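Local coordinates for monoglyceride lipase (Saccharomyces cerevisiae, PDB 4ZWN), which hydrolyses monoacylglycerols to free fatty acids and glycerol, preferring monounsaturated substrates, and also takes part in the breakdown of fatty acid ethyl esters, at residues M49-Q54 against H83-G88; V264-G269 against K292-Y297; N40-K45 against E113-N118; R63-H68 against F92-R97. The protein carries 2 engineered substitutions. All blocks are in the same frame, centred on the assembly; numbering follows the deposited sequence.

In the fold
All four contacts reach the one mixed sheet of this alpha/beta hydrolase. Contact 4 lies deepest, its centre about 8 Å from that of the chain, and pairs strands 62-67 and 89-94. Contact 1, about 14 Å from it between centres, is tied to it directly, Met49 N standing 2.9 Å from Thr93 O. Contact 3, about 13 Å from contact 4 between centres, joins it through Arg97, whose NH1 is 3.1 Å from Asp42 O. Contact 2 forms the far border, about 30 Å between centres from contact 3. Two contacts approach the inferred triad: the side chains of His268 and Asp272 are about 3 Å apart, those of His68 and Ser144 about 9 Å.

Contact 1: M49-Q54 against H83-G88; sequences MFWPVQ and HLSLNG
Ser85 meets four consecutive residues, Trp51 to Gln54. Its CB lies 3.5 Å from Trp51 CD1, obliquely to the indole, whose NE1 is engaged by Thr31. With OG anti to the backbone N (chi1 -179°), the hydroxyl donates to Pro52 O at 2.6 Å, a short bond lying in the carbonyl plane. The same OG receives a weak, bent bond from Gln54 N, while that N-H is directed more squarely at Ser85 O (3.1 Å, 151° at the hydrogen), reaching it from above the carbonyl plane. One serine thus binds the chain through both hydroxyl and carbonyl. In the alpha/beta hydrolase fold this ties the loop that follows strand 44-51 to the C-terminal part of helix 78-86, the helix of the crossover between strands 62-67 and 89-94. Leu86 starts away from the other segment, but its CD2 returns to 3.9 Å from Gln54 O, at the margin of the contact. At Gly88, where the chain has left the helix with a positive phi (82°) that glycine readily takes up, the backbone receives both methyls of Val53: CG1 is 3.6 Å from Gly88 CA, and CG2 is 3.5 Å from Gly88 C.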
loop_
_atom_site.group_PDB
_atom_site.type_symbol
_atom_site.label_atom_id
_atom_site.label_comp_id
_atom_site.label_asym_id
_atom_site.label_seq_id
_atom_site.Cartn_x
_atom_site.Cartn_y
_atom_site.Cartn_z
ATOM N N MET A 49 1.933 14.134 -0.919
ATOM C CA MET A 49 0.697 14.821 -1.258
ATOM C C MET A 49 -0.277 14.818 -0.095
ATOM O O MET A 49 -0.424 13.815 0.605
ATOM C CB MET A 49 0.030 14.173 -2.468
ATOM C CG MET A 49 0.603 14.583 -3.798
ATOM S SD MET A 49 -0.411 13.948 -5.139
ATOM C CE MET A 49 0.454 14.625 -6.553
ATOM N N PHE A 50 -0.938 15.949 0.109
ATOM C CA PHE A 50 -2.050 16.008 1.040
ATOM C C PHE A 50 -3.330 16.286 0.269
ATOM O O PHE A 50 -3.517 17.379 -0.262
ATOM C CB PHE A 50 -1.831 17.076 2.106
ATOM C CG PHE A 50 -3.060 17.372 2.909
ATOM C CD1 PHE A 50 -3.561 16.436 3.800
ATOM C CD2 PHE A 50 -3.727 18.575 2.760
ATOM C CE1 PHE A 50 -4.701 16.701 4.533
ATOM C CE2 PHE A 50 -4.866 18.847 3.491
ATOM C CZ PHE A 50 -5.356 17.908 4.379
ATOM N N TRP A 51 -4.204 15.289 0.204
ATOM C CA TRP A 51 -5.440 15.409 -0.557
ATOM C C TRP A 51 -6.608 15.755 0.359
ATOM O O TRP A 51 -7.068 14.910 1.124
ATOM C CB TRP A 51 -5.728 14.114 -1.315
ATOM C CG TRP A 51 -6.561 14.313 -2.536
ATOM C CD1 TRP A 51 -7.808 14.866 -2.597
ATOM C CD2 TRP A 51 -6.214 13.952 -3.876
ATOM N NE1 TRP A 51 -8.257 14.876 -3.896
ATOM C CE2 TRP A 51 -7.297 14.319 -4.702
ATOM C CE3 TRP A 51 -5.093 13.355 -4.461
ATOM C CZ2 TRP A 51 -7.291 14.109 -6.080
ATOM C CZ3 TRP A 51 -5.089 13.145 -5.831
ATOM C CH2 TRP A 51 -6.181 13.521 -6.624
ATOM N N PRO A 52 -7.094 17.003 0.277
ATOM C CA PRO A 52 -8.151 17.497 1.167
ATOM C C PRO A 52 -9.545 17.029 0.760
ATOM O O PRO A 52 -9.765 16.677 -0.399
ATOM C CB PRO A 52 -8.030 19.015 1.032
ATOM C CG PRO A 52 -7.545 19.213 -0.366
ATOM C CD PRO A 52 -6.655 18.032 -0.683
ATOM N N VAL A 53 -10.471 17.025 1.712
ATOM C CA VAL A 53 -11.863 16.710 1.419
ATOM C C VAL A 53 -12.461 17.796 0.534
ATOM O O VAL A 53 -12.391 18.980 0.863
ATOM C CB VAL A 53 -12.701 16.576 2.705
ATOM C CG1 VAL A 53 -14.170 16.389 2.361
ATOM C CG2 VAL A 53 -12.191 15.422 3.557
ATOM N N GLN A 54 -13.036 17.394 -0.596
ATOM C CA GLN A 54 -13.635 18.343 -1.533
ATOM C C GLN A 54 -15.017 17.896 -1.995
ATOM O O GLN A 54 -15.179 17.459 -3.133
ATOM C CB GLN A 54 -12.732 18.533 -2.753
ATOM C CG GLN A 54 -11.310 18.945 -2.424
ATOM C CD GLN A 54 -10.413 18.956 -3.646
ATOM O OE1 GLN A 54 -10.815 19.396 -4.723
ATOM N NE2 GLN A 54 -9.190 18.463 -3.485
ATOM N N HIS A 83 -11.700 9.579 -4.921
ATOM C CA HIS A 83 -12.964 9.059 -4.402
ATOM C C HIS A 83 -13.092 9.283 -2.898
ATOM O O HIS A 83 -14.180 9.568 -2.401
ATOM C CB HIS A 83 -13.112 7.567 -4.719
ATOM C CG HIS A 83 -13.509 7.283 -6.135
ATOM N ND1 HIS A 83 -12.660 7.480 -7.203
ATOM C CD2 HIS A 83 -14.667 6.813 -6.658
ATOM C CE1 HIS A 83 -13.275 7.144 -8.321
ATOM N NE2 HIS A 83 -14.494 6.736 -8.019
ATOM N N LEU A 84 -11.985 9.151 -2.173
ATOM C CA LEU A 84 -11.993 9.415 -0.737
ATOM C C LEU A 84 -12.311 10.881 -0.457
ATOM O O LEU A 84 -13.038 11.199 0.484
ATOM C CB LEU A 84 -10.652 9.038 -0.104
ATOM C CG LEU A 84 -10.374 7.548 0.099
ATOM C CD1 LEU A 84 -8.953 7.332 0.594
ATOM C CD2 LEU A 84 -11.375 6.943 1.071
ATOM N N SER A 85 -11.762 11.768 -1.282
ATOM C CA SER A 85 -11.984 13.202 -1.136
ATOM C C SER A 85 -13.459 13.548 -1.318
ATOM O O SER A 85 -13.999 14.399 -0.611
ATOM C CB SER A 85 -11.131 13.980 -2.141
ATOM O OG SER A 85 -11.324 15.377 -2.007
ATOM N N LEU A 86 -14.104 12.871 -2.266
ATOM C CA LEU A 86 -15.522 13.080 -2.543
ATOM C C LEU A 86 -16.420 12.567 -1.422
ATOM O O LEU A 86 -17.563 13.007 -1.286
ATOM C CB LEU A 86 -15.913 12.401 -3.859
ATOM C CG LEU A 86 -15.377 13.033 -5.143
ATOM C CD1 LEU A 86 -15.666 12.142 -6.333
ATOM C CD2 LEU A 86 -15.985 14.407 -5.349
ATOM N N ASN A 87 -15.907 11.636 -0.622
ATOM C CA ASN A 87 -16.717 10.997 0.410
ATOM C C ASN A 87 -16.293 11.356 1.828
ATOM O O ASN A 87 -16.550 10.605 2.770
ATOM C CB ASN A 87 -16.692 9.483 0.229
ATOM C CG ASN A 87 -17.405 9.042 -1.029
ATOM O OD1 ASN A 87 -18.608 8.777 -1.013
ATOM N ND2 ASN A 87 -16.670 8.973 -2.132
ATOM N N GLY A 88 -15.643 12.505 1.972
ATOM C CA GLY A 88 -15.357 13.063 3.280
ATOM C C GLY A 88 -14.140 12.503 3.988
ATOM O O GLY A 88 -14.097 12.481 5.218
#

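Contact 2: V264-G269 against K292-Y297; sequences VIIMHG and KELKLY
Lys295 N donates to Ile266 O at 2.8 Å, almost straight (178°), and Ile266 N returns a bond of 2.9 Å to Glu293 O. His268 continues the pattern, its N bonded to Lys295 O and its O to Tyr297 N. The strands, parallel and 8° apart, form the border pair of the alpha/beta hydrolase sheet, linked by a beta-alpha-beta crossover through helix 277-286. Further out, Glu293 CG is anti to the backbone N (chi1 -176°) and the extended chain lays the carboxylate alongside Ile265, Glu293 OE1 3.5 Å from Ile265 CD1, while OE2 takes a salt bridge from Lys295 NZ (2.9 Å) on its syn side but tilted out of the carboxylate plane. An alanine in place of Glu293 would probably leave the Lys295 ammonium without this mate and Ile265 CD1 less covered. Met267 CB meets the edge of the Tyr297 ring at CE2 (3.7 Å), the phenol held by Asp319. On the other face, Leu294 CD1 packs 3.7 Å from Ile266 CG2, and Leu296 CD2 3.9 Å from His268 CB, whose imidazole bonds Ser280 and Asn275.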
loop_
_atom_site.group_PDB
_atom_site.type_symbol
_atom_site.label_atom_id
_atom_site.label_comp_id
_atom_site.label_asym_id
_atom_site.label_seq_id
_atom_site.Cartn_x
_atom_site.Cartn_y
_atom_site.Cartn_z
ATOM N N VAL A 264 -9.339 -4.431 11.586
ATOM C CA VAL A 264 -8.581 -4.821 10.402
ATOM C C VAL A 264 -9.514 -5.226 9.283
ATOM O O VAL A 264 -10.535 -5.874 9.523
ATOM C CB VAL A 264 -7.638 -6.016 10.668
ATOM C CG1 VAL A 264 -6.246 -5.721 10.122
ATOM C CG2 VAL A 264 -7.611 -6.375 12.139
ATOM N N ILE A 265 -9.168 -4.861 8.058
ATOM C CA ILE A 265 -9.868 -5.415 6.919
ATOM C C ILE A 265 -8.884 -5.578 5.764
ATOM O O ILE A 265 -8.090 -4.684 5.460
ATOM C CB ILE A 265 -11.078 -4.550 6.494
ATOM C CG1 ILE A 265 -11.913 -5.248 5.411
ATOM C CG2 ILE A 265 -10.664 -3.144 6.064
ATOM C CD1 ILE A 265 -13.326 -4.705 5.266
ATOM N N ILE A 266 -8.900 -6.757 5.157
ATOM C CA ILE A 266 -8.062 -7.012 3.996
ATOM C C ILE A 266 -8.930 -7.180 2.760
ATOM O O ILE A 266 -9.933 -7.930 2.790
ATOM C CB ILE A 266 -7.166 -8.254 4.187
ATOM C CG1 ILE A 266 -6.093 -7.985 5.262
ATOM C CG2 ILE A 266 -6.496 -8.627 2.872
ATOM C CD1 ILE A 266 -5.197 -9.179 5.592
ATOM N N MET A 267 -8.574 -6.468 1.686
ATOM C CA MET A 267 -9.309 -6.630 0.429
ATOM C C MET A 267 -8.343 -7.164 -0.623
ATOM O O MET A 267 -7.238 -6.620 -0.815
ATOM C CB MET A 267 -9.935 -5.336 -0.004
ATOM C CG MET A 267 -10.661 -4.711 1.136
ATOM S SD MET A 267 -10.981 -2.969 1.078
ATOM C CE MET A 267 -12.004 -2.877 2.542
ATOM N N HIS A 268 -8.761 -8.225 -1.308
ATOM C CA HIS A 268 -7.856 -9.015 -2.123
ATOM C C HIS A 268 -8.601 -9.602 -3.307
ATOM O O HIS A 268 -9.601 -10.292 -3.119
ATOM C CB HIS A 268 -7.233 -10.123 -1.264
ATOM C CG HIS A 268 -5.941 -10.655 -1.797
ATOM N ND1 HIS A 268 -4.898 -11.021 -0.974
ATOM C CD2 HIS A 268 -5.510 -10.868 -3.066
ATOM C CE1 HIS A 268 -3.884 -11.436 -1.707
ATOM N NE2 HIS A 268 -4.225 -11.354 -2.979
ATOM N N GLY A 269 -8.091 -9.365 -4.511
ATOM C CA GLY A 269 -8.699 -9.932 -5.699
ATOM C C GLY A 269 -8.584 -11.443 -5.694
ATOM O O GLY A 269 -7.521 -11.988 -5.398
ATOM N N LYS A 292 -12.111 -7.941 12.747
ATOM C CA LYS A 292 -11.261 -8.315 11.619
ATOM C C LYS A 292 -12.102 -8.916 10.498
ATOM O O LYS A 292 -13.113 -9.556 10.759
ATOM C CB LYS A 292 -10.181 -9.309 12.060
ATOM C CG LYS A 292 -10.730 -10.625 12.589
ATOM C CD LYS A 292 -9.618 -11.548 13.058
ATOM C CE LYS A 292 -10.169 -12.897 13.494
ATOM N NZ LYS A 292 -9.092 -13.895 13.746
ATOM N N GLU A 293 -11.686 -8.710 9.251
ATOM C CA GLU A 293 -12.441 -9.219 8.112
ATOM C C GLU A 293 -11.594 -9.332 6.847
ATOM O O GLU A 293 -10.748 -8.484 6.576
ATOM C CB GLU A 293 -13.650 -8.323 7.834
ATOM C CG GLU A 293 -14.554 -8.821 6.715
ATOM C CD GLU A 293 -15.648 -7.834 6.363
ATOM O OE1 GLU A 293 -15.645 -6.719 6.924
ATOM O OE2 GLU A 293 -16.508 -8.172 5.525
ATOM N N LEU A 294 -11.833 -10.390 6.080
ATOM C CA LEU A 294 -11.251 -10.531 4.752
ATOM C C LEU A 294 -12.340 -10.489 3.685
ATOM O O LEU A 294 -13.347 -11.190 3.787
ATOM C CB LEU A 294 -10.464 -11.837 4.636
ATOM C CG LEU A 294 -10.065 -12.242 3.213
ATOM C CD1 LEU A 294 -9.086 -11.243 2.611
ATOM C CD2 LEU A 294 -9.482 -13.638 3.198
ATOM N N LYS A 295 -12.140 -9.656 2.672
ATOM C CA LYS A 295 -13.037 -9.624 1.525
ATOM C C LYS A 295 -12.303 -10.056 0.259
ATOM O O LYS A 295 -11.271 -9.490 -0.105
ATOM C CB LYS A 295 -13.640 -8.229 1.336
ATOM C CG LYS A 295 -14.746 -7.883 2.323
ATOM C CD LYS A 295 -15.425 -6.566 1.960
ATOM C CE LYS A 295 -16.528 -6.212 2.949
ATOM N NZ LYS A 295 -17.569 -7.277 3.015
ATOM N N LEU A 296 -12.837 -11.080 -0.398
ATOM C CA LEU A 296 -12.289 -11.557 -1.657
ATOM C C LEU A 296 -13.205 -11.125 -2.790
ATOM O O LEU A 296 -14.429 -11.202 -2.665
ATOM C CB LEU A 296 -12.128 -13.078 -1.639
ATOM C CG LEU A 296 -11.124 -13.624 -0.622
ATOM C CD1 LEU A 296 -11.123 -15.142 -0.618
ATOM C CD2 LEU A 296 -9.734 -13.091 -0.924
ATOM N N TYR A 297 -12.620 -10.669 -3.893
ATOM C CA TYR A 297 -13.419 -10.131 -4.990
ATOM C C TYR A 297 -13.274 -10.950 -6.269
ATOM O O TYR A 297 -12.205 -10.978 -6.878
ATOM C CB TYR A 297 -13.042 -8.672 -5.247
ATOM C CG TYR A 297 -13.360 -7.767 -4.081
ATOM C CD1 TYR A 297 -14.575 -7.101 -4.005
ATOM C CD2 TYR A 297 -12.449 -7.587 -3.047
ATOM C CE1 TYR A 297 -14.874 -6.275 -2.938
ATOM C CE2 TYR A 297 -12.738 -6.764 -1.975
ATOM C CZ TYR A 297 -13.953 -6.111 -1.926
ATOM O OH TYR A 297 -14.247 -5.291 -0.863
#

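Contact 3: N40-K45 against E113-N118; sequences NFDGAK and EYHVFN
Phe41 and Asn118 form the closer-packed part of this interface: ring atoms CE2 and CZ each meet both ND2 and O of Asn118. The amide nitrogen ND2 of Asn118 comes to 3.7 Å from Phe41 CZ, obliquely to the ring, with ring and amide planes 44° apart, and Asn118 O is 3.8 Å from Phe41 CE2. Phe41 CG is anti to its own nitrogen (chi1 174°), which places the CE2-CZ side of the phenyl beside Asn118. The solvent side is looser. There the more exposed Asp42 offers one carboxylate oxygen, OD2, 3.5 Å from His115 CD2, the carboxylate and imidazole planes 16° apart, nearly parallel. Asp42 OD2 also lies 3.7 Å from Asn118 ND2. His115 ND1 instead bonds Asp112. The contact brings the beta-hairpin turn between strands 37-41 and 44-51, at the margin of the alpha/beta hydrolase sheet, against the first turns of helix 113-134; Phe41 also stacks on His122 farther along that helix, and Arg97, after strand 89-94, packs on His115.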
loop_
_atom_site.group_PDB
_atom_site.type_symbol
_atom_site.label_atom_id
_atom_site.label_comp_id
_atom_site.label_asym_id
_atom_site.label_seq_id
_atom_site.Cartn_x
_atom_site.Cartn_y
_atom_site.Cartn_z
ATOM N N ASN A 40 12.473 16.971 3.462
ATOM C CA ASN A 40 13.708 16.246 3.732
ATOM C C ASN A 40 13.663 15.491 5.057
ATOM O O ASN A 40 13.189 16.013 6.070
ATOM C CB ASN A 40 14.895 17.210 3.727
ATOM C CG ASN A 40 15.209 17.751 2.343
ATOM O OD1 ASN A 40 14.394 17.664 1.424
ATOM N ND2 ASN A 40 16.401 18.314 2.190
ATOM N N PHE A 41 14.159 14.259 5.040
ATOM C CA PHE A 41 14.267 13.451 6.248
ATOM C C PHE A 41 15.289 12.337 6.061
ATOM O O PHE A 41 15.197 11.557 5.112
ATOM C CB PHE A 41 12.909 12.855 6.634
ATOM C CG PHE A 41 12.972 11.903 7.797
ATOM C CD1 PHE A 41 13.012 12.380 9.097
ATOM C CD2 PHE A 41 12.980 10.532 7.591
ATOM C CE1 PHE A 41 13.068 11.509 10.173
ATOM C CE2 PHE A 41 13.036 9.653 8.664
ATOM C CZ PHE A 41 13.081 10.144 9.957
ATOM N N ASP A 42 16.256 12.283 6.974
ATOM C CA ASP A 42 17.268 11.229 7.014
ATOM C C ASP A 42 17.929 10.998 5.657
ATOM O O ASP A 42 18.034 9.867 5.190
ATOM C CB ASP A 42 16.652 9.927 7.528
ATOM C CG ASP A 42 17.698 8.922 7.969
ATOM O OD1 ASP A 42 18.821 9.348 8.311
ATOM O OD2 ASP A 42 17.398 7.710 7.972
ATOM N N GLY A 43 18.356 12.085 5.023
ATOM C CA GLY A 43 19.129 12.001 3.798
ATOM C C GLY A 43 18.330 11.694 2.547
ATOM O O GLY A 43 18.868 11.155 1.580
ATOM N N ALA A 44 17.047 12.034 2.557
ATOM C CA ALA A 44 16.212 11.833 1.377
ATOM C C ALA A 44 15.172 12.940 1.233
ATOM O O ALA A 44 14.632 13.432 2.224
ATOM C CB ALA A 44 15.538 10.472 1.434
ATOM N N LYS A 45 14.905 13.333 -0.008
ATOM C CA LYS A 45 13.896 14.346 -0.289
ATOM C C LYS A 45 12.590 13.674 -0.687
ATOM O O LYS A 45 12.403 13.290 -1.841
ATOM C CB LYS A 45 14.366 15.298 -1.393
ATOM C CG LYS A 45 13.481 16.524 -1.554
ATOM C CD LYS A 45 13.936 17.421 -2.693
ATOM C CE LYS A 45 13.659 16.787 -4.046
ATOM N NZ LYS A 45 13.871 17.750 -5.162
ATOM N N GLU A 113 14.906 -2.494 5.507
ATOM C CA GLU A 113 13.926 -2.654 6.573
ATOM C C GLU A 113 13.915 -1.475 7.544
ATOM O O GLU A 113 12.850 -0.958 7.889
ATOM C CB GLU A 113 14.192 -3.955 7.335
ATOM C CG GLU A 113 13.258 -4.199 8.507
ATOM C CD GLU A 113 11.872 -4.651 8.076
ATOM O OE1 GLU A 113 11.686 -4.966 6.881
ATOM O OE2 GLU A 113 10.969 -4.696 8.939
ATOM N N TYR A 114 15.100 -1.046 7.969
ATOM C CA TYR A 114 15.213 0.068 8.906
ATOM C C TYR A 114 14.581 1.341 8.348
ATOM O O TYR A 114 13.718 1.939 8.986
ATOM C CB TYR A 114 16.678 0.335 9.267
ATOM C CG TYR A 114 16.868 1.614 10.053
ATOM C CD1 TYR A 114 16.572 1.671 11.411
ATOM C CD2 TYR A 114 17.328 2.771 9.435
ATOM C CE1 TYR A 114 16.733 2.843 12.130
ATOM C CE2 TYR A 114 17.491 3.947 10.146
ATOM C CZ TYR A 114 17.193 3.977 11.493
ATOM O OH TYR A 114 17.357 5.146 12.201
ATOM N N HIS A 115 15.013 1.747 7.158
ATOM C CA HIS A 115 14.530 2.986 6.553
ATOM C C HIS A 115 13.041 2.939 6.251
ATOM O O HIS A 115 12.348 3.948 6.386
ATOM C CB HIS A 115 15.296 3.298 5.265
ATOM C CG HIS A 115 16.670 3.839 5.498
ATOM N ND1 HIS A 115 17.789 3.036 5.539
ATOM C CD2 HIS A 115 17.105 5.103 5.707
ATOM C CE1 HIS A 115 18.856 3.782 5.761
ATOM N NE2 HIS A 115 18.468 5.040 5.867
ATOM N N VAL A 116 12.562 1.771 5.830
ATOM C CA VAL A 116 11.158 1.594 5.480
ATOM C C VAL A 116 10.252 2.034 6.630
ATOM O O VAL A 116 9.320 2.814 6.435
ATOM C CB VAL A 116 10.853 0.127 5.105
ATOM C CG1 VAL A 116 9.355 -0.140 5.146
ATOM C CG2 VAL A 116 11.422 -0.198 3.730
ATOM N N PHE A 117 10.553 1.557 7.832
ATOM C CA PHE A 117 9.714 1.861 8.982
ATOM C C PHE A 117 10.088 3.176 9.649
ATOM O O PHE A 117 9.216 3.878 10.157
ATOM C CB PHE A 117 9.769 0.712 9.988
ATOM C CG PHE A 117 8.917 -0.459 9.594
ATOM C CD1 PHE A 117 7.563 -0.473 9.884
ATOM C CD2 PHE A 117 9.461 -1.529 8.907
ATOM C CE1 PHE A 117 6.770 -1.541 9.509
ATOM C CE2 PHE A 117 8.674 -2.601 8.531
ATOM C CZ PHE A 117 7.326 -2.607 8.833
ATOM N N ASN A 118 11.371 3.518 9.635
ATOM C CA ASN A 118 11.812 4.784 10.207
ATOM C C ASN A 118 11.222 5.969 9.453
ATOM O O ASN A 118 10.794 6.950 10.063
ATOM C CB ASN A 118 13.335 4.880 10.212
ATOM C CG ASN A 118 13.838 6.070 11.009
ATOM O OD1 ASN A 118 13.423 6.286 12.148
ATOM N ND2 ASN A 118 14.723 6.856 10.409
#

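Contact 4: R63-H68 against F92-R97; sequences RVLLIH and FTFDQR
His68 and Gln96 meet just beyond the ends of two parallel strands, 62-67 and 89-94, which form a beta-alpha-beta unit of the alpha/beta hydrolase sheet around helix 78-86. Phe92 N bonds to Val64 O, and Leu66 N to Phe92 O at 2.7 Å; past this the strands separate, the His68 and Asp95 alpha carbons being 7.5 Å apart. The imidazole spans the gap. From CB, chi1 of 69° sets CG between the backbone N and carbonyl carbon and brings the ring across to the 92-97 segment. CG lies beneath the Gln96 amide, whose NE2 stands over the ring centre, 3.4 Å above its plane, with ring and amide planes 64° apart. The ring presents its CD2 edge to Phe94 O, 3.3 Å from CD2. ND1, hydrogen-bonded to a residue adjoining one of the segments, and CE1 also lie under Gln96 NE2, CE1 at 3.6 Å. At the tip, NE2 of His68 accepts the N-H of Gln96 at 3.0 Å, practically straight (179°) and in the ring plane. A leucine in place of His68 would probably leave Gln96 N without this acceptor and the amide without a flat ring beneath it. Alongside, Leu65 CD2 touches the edges of both the Phe92 and Phe94 rings. Where the backbones part, a water donates to Leu66 O and Phe94 O and accepts from His68 N at 3.0 Å.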
loop_
_atom_site.group_PDB
_atom_site.type_symbol
_atom_site.label_atom_id
_atom_site.label_comp_id
_atom_site.label_asym_id
_atom_site.label_seq_id
_atom_site.Cartn_x
_atom_site.Cartn_y
_atom_site.Cartn_z
ATOM N N ARG A 63 -8.721 10.810 8.164
ATOM C CA ARG A 63 -7.642 10.846 7.181
ATOM C C ARG A 63 -7.054 9.453 6.972
ATOM O O ARG A 63 -6.877 8.697 7.929
ATOM C CB ARG A 63 -6.545 11.821 7.616
ATOM C CG ARG A 63 -5.426 11.986 6.594
ATOM C CD ARG A 63 -4.347 12.935 7.082
ATOM N NE ARG A 63 -4.873 14.271 7.344
ATOM C CZ ARG A 63 -4.115 15.338 7.578
ATOM N NH1 ARG A 63 -2.794 15.226 7.576
ATOM N NH2 ARG A 63 -4.677 16.519 7.809
ATOM N N VAL A 64 -6.753 9.114 5.720
ATOM C CA VAL A 64 -6.145 7.823 5.415
ATOM C C VAL A 64 -4.720 7.978 4.888
ATOM O O VAL A 64 -4.482 8.673 3.900
ATOM C CB VAL A 64 -6.971 7.029 4.379
ATOM C CG1 VAL A 64 -6.489 5.592 4.324
ATOM C CG2 VAL A 64 -8.453 7.070 4.722
ATOM N N LEU A 65 -3.778 7.325 5.562
ATOM C CA LEU A 65 -2.383 7.293 5.137
ATOM C C LEU A 65 -2.172 6.155 4.136
ATOM O O LEU A 65 -2.381 4.987 4.462
ATOM C CB LEU A 65 -1.461 7.117 6.348
ATOM C CG LEU A 65 -0.051 7.722 6.337
ATOM C CD1 LEU A 65 0.696 7.324 7.600
ATOM C CD2 LEU A 65 0.744 7.329 5.104
ATOM N N LEU A 66 -1.745 6.492 2.925
ATOM C CA LEU A 66 -1.582 5.480 1.888
ATOM C C LEU A 66 -0.124 5.057 1.714
ATOM O O LEU A 66 0.746 5.879 1.426
ATOM C CB LEU A 66 -2.142 5.988 0.559
ATOM C CG LEU A 66 -3.566 6.554 0.582
ATOM C CD1 LEU A 66 -4.065 6.796 -0.828
ATOM C CD2 LEU A 66 -4.516 5.633 1.322
ATOM N N ILE A 67 0.132 3.766 1.895
ATOM C CA ILE A 67 1.455 3.198 1.668
ATOM C C ILE A 67 1.470 2.448 0.340
ATOM O O ILE A 67 0.908 1.356 0.234
ATOM C CB ILE A 67 1.871 2.242 2.799
ATOM C CG1 ILE A 67 1.628 2.887 4.163
ATOM C CG2 ILE A 67 3.333 1.836 2.643
ATOM C CD1 ILE A 67 1.931 1.979 5.329
ATOM N N HIS A 68 2.109 3.034 -0.669
ATOM C CA HIS A 68 2.099 2.458 -2.011
ATOM C C HIS A 68 2.920 1.176 -2.087
ATOM O O HIS A 68 3.694 0.860 -1.180
ATOM C CB HIS A 68 2.607 3.471 -3.047
ATOM C CG HIS A 68 4.071 3.784 -2.938
ATOM N ND1 HIS A 68 5.051 2.935 -3.405
ATOM C CD2 HIS A 68 4.715 4.864 -2.438
ATOM C CE1 HIS A 68 6.239 3.472 -3.185
ATOM N NE2 HIS A 68 6.063 4.645 -2.598
ATOM N N PHE A 92 -3.249 11.066 2.711
ATOM C CA PHE A 92 -1.847 11.434 2.711
ATOM C C PHE A 92 -1.036 10.275 2.162
ATOM O O PHE A 92 -1.155 9.145 2.635
ATOM C CB PHE A 92 -1.362 11.804 4.115
ATOM C CG PHE A 92 0.043 12.352 4.146
ATOM C CD1 PHE A 92 1.136 11.503 4.188
ATOM C CD2 PHE A 92 0.266 13.720 4.127
ATOM C CE1 PHE A 92 2.426 12.006 4.211
ATOM C CE2 PHE A 92 1.552 14.229 4.150
ATOM C CZ PHE A 92 2.633 13.372 4.192
ATOM N N THR A 93 -0.219 10.558 1.157
ATOM C CA THR A 93 0.687 9.556 0.624
ATOM C C THR A 93 2.033 10.194 0.321
ATOM O O THR A 93 2.138 11.410 0.159
ATOM C CB THR A 93 0.122 8.886 -0.647
ATOM O OG1 THR A 93 0.931 7.756 -0.992
ATOM C CG2 THR A 93 0.096 9.863 -1.811
ATOM N N PHE A 94 3.066 9.367 0.260
ATOM C CA PHE A 94 4.399 9.847 -0.059
ATOM C C PHE A 94 5.144 8.782 -0.845
ATOM O O PHE A 94 4.965 7.588 -0.604
ATOM C CB PHE A 94 5.166 10.214 1.217
ATOM C CG PHE A 94 5.450 9.042 2.119
ATOM C CD1 PHE A 94 4.491 8.582 3.005
ATOM C CD2 PHE A 94 6.683 8.407 2.084
ATOM C CE1 PHE A 94 4.750 7.506 3.835
ATOM C CE2 PHE A 94 6.950 7.332 2.912
ATOM C CZ PHE A 94 5.984 6.881 3.789
ATOM N N ASP A 95 5.960 9.212 -1.800
ATOM C CA ASP A 95 6.843 8.288 -2.494
ATOM C C ASP A 95 7.914 7.837 -1.508
ATOM O O ASP A 95 8.684 8.652 -1.007
ATOM C CB ASP A 95 7.469 8.938 -3.733
ATOM C CG ASP A 95 6.451 9.210 -4.834
ATOM O OD1 ASP A 95 5.302 8.727 -4.732
ATOM O OD2 ASP A 95 6.806 9.899 -5.814
ATOM N N GLN A 96 7.939 6.542 -1.211
ATOM C CA GLN A 96 8.857 6.009 -0.211
ATOM C C GLN A 96 10.293 6.009 -0.717
ATOM O O GLN A 96 10.538 6.123 -1.920
ATOM C CB GLN A 96 8.453 4.588 0.190
ATOM C CG GLN A 96 7.028 4.455 0.696
ATOM C CD GLN A 96 6.645 3.010 0.959
ATOM O OE1 GLN A 96 7.218 2.353 1.827
ATOM N NE2 GLN A 96 5.679 2.506 0.199
ATOM N N ARG A 97 11.237 5.882 0.212
ATOM C CA ARG A 97 12.648 5.790 -0.132
ATOM C C ARG A 97 12.885 4.611 -1.071
ATOM O O ARG A 97 12.537 3.476 -0.755
ATOM C CB ARG A 97 13.500 5.650 1.132
ATOM C CG ARG A 97 15.000 5.757 0.896
ATOM C CD ARG A 97 15.767 5.527 2.189
ATOM N NE ARG A 97 15.313 6.414 3.257
ATOM C CZ ARG A 97 15.937 7.528 3.624
ATOM N NH1 ARG A 97 17.058 7.898 3.017
ATOM N NH2 ARG A 97 15.446 8.272 4.606
HETATM O O HOH W 1 3.263 5.533 0.530
#